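Long-range contact in peptidase S8 and S53, subtilisin, kexin, sedolisin (Mycobacterium smegmatis, PDB 4KG7), which is a subtilisin-like serine protease (a mycosin) of the type VII ESX-3 secretion system and probably cleaves proteins with a catalytic triad: residues I33-L38 with G300-L305. Residues are numbered along the deposited sequence; the frame is centred on the assembly and turned at random.
Sequences ITTSVL and GLSNAL
Two consecutive residues, Asn303 and Ala304, lie opposite Ser36 in a classic beta bulge, where the N-terminal extended segment 33-38 meets the broken middle strand, 301-306, of a small three-stranded antiparallel sheet in this subtilisin-fold protease. Ser36 pairs antiparallel with Ala304, giving its N-H to Ala304 O at 2.9 Å, and Asn303, the extra residue of the bulge, sends its own N-H to Ser36 O at the same length. The carboxamide of Asn303 extends the grip by one more bond: its OD1 takes Leu38 N at 2.8 Å, the donor tilted only 15° from the amide plane. A chi1 of 67° brings this carboxamide toward Val37 and Leu38, where OD1 also lies close to Val37 CA. On the Thr35 side of the bulge the hydroxyls of Thr35 and Ser302 meet, OG1 to OG at 2.7 Å, pairing two buried polar groups. Apolar contacts flank this polar middle. Leu38 CB rests on the methyl of Ala304, while Leu305 reaches CD2 to Thr35 CG2 and, crossing Ile33 at about a right angle, to Ile33 CG2 at 3.6 Å. The side chain of Leu305 also comes within about 6 Å of that of His104, a predicted charge-relay residue, so this packing lies close to the probable active site. Beyond the first shell, Asn295 and Ser294 bond to the backbone of Ile33 and Thr35, and Leu312 of the neighbouring strand touches Ser36, Leu38 and Ala304. Thr41 holds the far side of the Asn303 amide: its OG1 is hydrogen-bonded to both Asn303 ND2 and Leu38 O, fixing the flip that presents OD1 to Leu38 N.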
# COMPACT_ATOMS: atom_id res chain seq x y z
N ILE A 33 -5.54 18.14 -6.24
CA ILE A 33 -4.40 18.48 -5.39
C ILE A 33 -3.15 17.95 -6.08
O ILE A 33 -3.17 16.90 -6.72
CB ILE A 33 -4.58 17.74 -4.02
CG1 ILE A 33 -5.79 18.34 -3.30
CG2 ILE A 33 -3.36 17.81 -3.12
CD1 ILE A 33 -5.77 19.82 -3.29
N THR A 34 -2.05 18.68 -5.93
CA THR A 34 -0.73 18.19 -6.24
C THR A 34 0.16 18.29 -5.01
O THR A 34 -0.02 19.19 -4.17
CB THR A 34 -0.09 18.95 -7.40
OG1 THR A 34 0.00 20.35 -7.09
CG2 THR A 34 -0.92 18.76 -8.68
N THR A 35 1.13 17.38 -4.93
CA THR A 35 2.15 17.43 -3.88
C THR A 35 3.22 18.48 -4.20
O THR A 35 3.49 18.75 -5.37
CB THR A 35 2.81 16.05 -3.70
OG1 THR A 35 3.27 15.56 -4.97
CG2 THR A 35 1.84 15.07 -3.15
N SER A 36 3.80 19.06 -3.17
CA SER A 36 4.65 20.24 -3.29
C SER A 36 5.91 20.06 -2.45
O SER A 36 6.04 19.10 -1.70
CB SER A 36 3.90 21.52 -2.77
OG SER A 36 2.67 21.72 -3.47
N VAL A 37 6.82 21.01 -2.59
CA VAL A 37 8.03 21.05 -1.76
C VAL A 37 7.77 21.85 -0.48
O VAL A 37 7.36 22.99 -0.52
CB VAL A 37 9.22 21.63 -2.56
CG1 VAL A 37 10.47 21.75 -1.72
CG2 VAL A 37 9.51 20.76 -3.77
N LEU A 38 8.09 21.24 0.66
CA LEU A 38 7.96 21.88 1.95
C LEU A 38 9.06 22.93 2.10
O LEU A 38 10.22 22.59 2.02
CB LEU A 38 8.08 20.81 3.03
CG LEU A 38 7.80 21.23 4.46
CD1 LEU A 38 6.36 21.71 4.60
CD2 LEU A 38 8.08 20.03 5.37
N GLY A 300 8.57 16.59 -10.83
CA GLY A 300 9.79 16.56 -10.05
C GLY A 300 9.53 15.99 -8.68
O GLY A 300 8.50 15.33 -8.45
N LEU A 301 10.46 16.23 -7.78
CA LEU A 301 10.35 15.72 -6.41
C LEU A 301 9.45 16.57 -5.53
O LEU A 301 9.40 17.80 -5.66
CB LEU A 301 11.72 15.62 -5.76
CG LEU A 301 12.77 14.77 -6.46
CD1 LEU A 301 13.99 14.72 -5.56
CD2 LEU A 301 12.27 13.37 -6.72
N SER A 302 8.71 15.90 -4.65
CA SER A 302 7.86 16.59 -3.66
C SER A 302 7.87 15.86 -2.33
O SER A 302 8.25 14.70 -2.23
CB SER A 302 6.42 16.69 -4.16
OG SER A 302 5.95 15.38 -4.39
N ASN A 303 7.47 16.57 -1.30
CA ASN A 303 7.54 16.06 0.07
C ASN A 303 6.50 16.68 0.99
O ASN A 303 6.68 16.71 2.19
CB ASN A 303 8.96 16.19 0.61
CG ASN A 303 9.40 17.63 0.80
OD1 ASN A 303 8.74 18.54 0.34
ND2 ASN A 303 10.55 17.83 1.41
N ALA A 304 5.41 17.18 0.42
CA ALA A 304 4.38 17.83 1.23
C ALA A 304 3.04 17.85 0.54
O ALA A 304 2.96 17.79 -0.68
CB ALA A 304 4.78 19.26 1.59
N LEU A 305 2.01 18.01 1.36
CA LEU A 305 0.62 18.24 0.95
C LEU A 305 0.01 19.32 1.78
O LEU A 305 0.41 19.51 2.91
CB LEU A 305 -0.22 17.02 1.25
CG LEU A 305 -0.13 15.93 0.25
CD1 LEU A 305 -0.62 14.63 0.90
CD2 LEU A 305 -0.98 16.31 -0.94